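Local coordinates for uncharacterized protein YPL067C (PDB 5KCI) that is of unknown function but belongs to the DUF3605 family, resides in the yeast cytoplasm, holds a zinc ion and is possibly linked to histidine triad amyloid toxicity, at residues Y59-K63 with L64-L68. Sequence-based numbering, arbitrary orientation.
Sequences YVLQK and LGWSL
L64 N donates to V60 O over 2.8 Å, an ordinary i to i+4 helical bond that closes the last turn of a helix that G65 then ends. Two further backbone bonds lead back into the same turn. W66 N reaches L61 O at 2.8 Å, whereas G65 N meets Q62 O at 3.3 Å from above that carbonyl's plane and off its lone pairs (C=O...N 107°), the longer and less well directed of the two capping bonds. With the positive phi of G65 (82°), this is a Schellman motif, which ends the helix and turns the chain out of it into the following loop.

The apolar contacts follow the backbone. V60 and L64 lie side by side and point the same way; V60 CG1, set anti to the backbone N (chi1 174°), brings its methyl 3.7 Å from L64 CD1. One turn round the cap, L61 CD2 packs 3.8 Å from W66 CB, at the edge of the indole and near its plane, the two side chains crossing at about a right angle. L64 CB in turn sits 3.7 Å above one face of the W66 ring, offset toward its rim. A glycine here in place of L64, lacking both CB and CD1, would probably open a gap beside V60 CG1 and against that indole face, leaving the W66 ring freer to shift.

The polar end of Q62 bends back so that NE2 hydrogen-bonds to Q58 OE1; NE2 also lies 3.6 Å from CB of the poorly ordered S67, a van der Waals contact.

The cap lies at the surface, on the end of helix 56-64: V60, L64 and W66 rest on W108 of strand 102-109, L64 also reaches A88 and R90 of strand 87-91, and W66 makes a cation-pi contact with K110.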
loop_
_atom_site.group_PDB
_atom_site.type_symbol
_atom_site.label_atom_id
_atom_site.label_comp_id
_atom_site.label_asym_id
_atom_site.label_seq_id
_atom_site.Cartn_x
_atom_site.Cartn_y
_atom_site.Cartn_z
ATOM N N TYR A 59 -8.586 -13.254 -8.131
ATOM C CA TYR A 59 -8.147 -13.894 -6.899
ATOM C C TYR A 59 -8.217 -12.906 -5.755
ATOM O O TYR A 59 -8.836 -13.176 -4.727
ATOM C CB TYR A 59 -6.721 -14.404 -7.047
ATOM C CG TYR A 59 -6.213 -15.064 -5.767
ATOM C CD1 TYR A 59 -6.555 -16.371 -5.464
ATOM C CD2 TYR A 59 -5.420 -14.368 -4.872
ATOM C CE1 TYR A 59 -6.107 -16.983 -4.299
ATOM C CE2 TYR A 59 -4.957 -14.973 -3.705
ATOM C CZ TYR A 59 -5.309 -16.271 -3.430
ATOM O OH TYR A 59 -4.866 -16.865 -2.273
ATOM N N VAL A 60 -7.643 -11.721 -5.959
ATOM C CA VAL A 60 -7.612 -10.720 -4.900
ATOM C C VAL A 60 -9.024 -10.303 -4.532
ATOM O O VAL A 60 -9.381 -10.239 -3.348
ATOM C CB VAL A 60 -6.757 -9.519 -5.330
ATOM C CG1 VAL A 60 -6.845 -8.409 -4.304
ATOM C CG2 VAL A 60 -5.305 -9.969 -5.499
ATOM N N LEU A 61 -9.858 -10.034 -5.543
ATOM C CA LEU A 61 -11.248 -9.691 -5.263
ATOM C C LEU A 61 -11.871 -10.733 -4.364
ATOM O O LEU A 61 -12.560 -10.398 -3.394
ATOM C CB LEU A 61 -12.065 -9.595 -6.554
ATOM C CG LEU A 61 -11.810 -8.380 -7.414
ATOM C CD1 LEU A 61 -12.456 -8.614 -8.786
ATOM C CD2 LEU A 61 -12.337 -7.102 -6.755
ATOM N N GLN A 62 -11.640 -12.011 -4.690
ATOM C CA GLN A 62 -12.214 -13.105 -3.918
ATOM C C GLN A 62 -11.718 -13.064 -2.482
ATOM O O GLN A 62 -12.503 -13.213 -1.545
ATOM C CB GLN A 62 -11.857 -14.450 -4.550
ATOM C CG GLN A 62 -12.470 -14.702 -5.934
ATOM C CD GLN A 62 -13.884 -15.237 -5.860
ATOM O OE1 GLN A 62 -14.241 -15.943 -4.919
ATOM N NE2 GLN A 62 -14.700 -14.904 -6.859
ATOM N N LYS A 63 -10.405 -12.902 -2.304
ATOM C CA LYS A 63 -9.809 -12.925 -0.966
ATOM C C LYS A 63 -10.257 -11.746 -0.123
ATOM O O LYS A 63 -10.382 -11.877 1.100
ATOM C CB LYS A 63 -8.286 -12.914 -1.053
ATOM C CG LYS A 63 -7.639 -14.135 -1.692
ATOM C CD LYS A 63 -8.084 -15.461 -1.079
ATOM C CE LYS A 63 -7.693 -15.602 0.383
ATOM N NZ LYS A 63 -8.321 -16.815 0.978
ATOM N N LEU A 64 -10.467 -10.585 -0.737
ATOM C CA LEU A 64 -10.841 -9.402 0.019
ATOM C C LEU A 64 -12.332 -9.361 0.300
ATOM O O LEU A 64 -12.772 -8.507 1.073
ATOM C CB LEU A 64 -10.424 -8.137 -0.732
ATOM C CG LEU A 64 -8.919 -7.878 -0.818
ATOM C CD1 LEU A 64 -8.595 -6.606 -1.563
ATOM C CD2 LEU A 64 -8.298 -7.814 0.568
ATOM N N GLY A 65 -13.099 -10.261 -0.309
ATOM C CA GLY A 65 -14.543 -10.268 -0.166
ATOM C C GLY A 65 -15.239 -9.287 -1.071
ATOM O O GLY A 65 -16.342 -8.829 -0.748
ATOM N N TRP A 66 -14.615 -8.929 -2.195
ATOM C CA TRP A 66 -15.128 -7.886 -3.067
ATOM C C TRP A 66 -15.723 -8.428 -4.366
ATOM O O TRP A 66 -16.110 -7.634 -5.228
ATOM C CB TRP A 66 -14.013 -6.887 -3.392
ATOM C CG TRP A 66 -13.480 -6.140 -2.168
ATOM C CD1 TRP A 66 -13.928 -6.251 -0.869
ATOM C CD2 TRP A 66 -12.410 -5.187 -2.140
ATOM N NE1 TRP A 66 -13.193 -5.415 -0.038
ATOM C CE2 TRP A 66 -12.254 -4.758 -0.788
ATOM C CE3 TRP A 66 -11.554 -4.663 -3.109
ATOM C CZ2 TRP A 66 -11.278 -3.829 -0.398
ATOM C CZ3 TRP A 66 -10.588 -3.739 -2.712
ATOM C CH2 TRP A 66 -10.463 -3.330 -1.365
ATOM N N SER A 67 -15.812 -9.745 -4.527
ATOM C CA SER A 67 -16.391 -10.320 -5.737
ATOM C C SER A 67 -17.879 -9.983 -5.847
ATOM O O SER A 67 -18.539 -9.623 -4.868
ATOM C CB SER A 67 -16.201 -11.839 -5.750
ATOM O OG SER A 67 -16.907 -12.453 -4.685
ATOM N N LEU A 68 -18.410 -10.112 -7.068
ATOM C CA LEU A 68 -19.823 -9.829 -7.306
ATOM C C LEU A 68 -20.736 -10.809 -6.581
ATOM O O LEU A 68 -21.905 -10.487 -6.342
ATOM C CB LEU A 68 -20.127 -9.854 -8.807
ATOM C CG LEU A 68 -19.286 -8.947 -9.713
ATOM C CD1 LEU A 68 -19.745 -9.069 -11.162
ATOM C CD2 LEU A 68 -19.336 -7.495 -9.257
#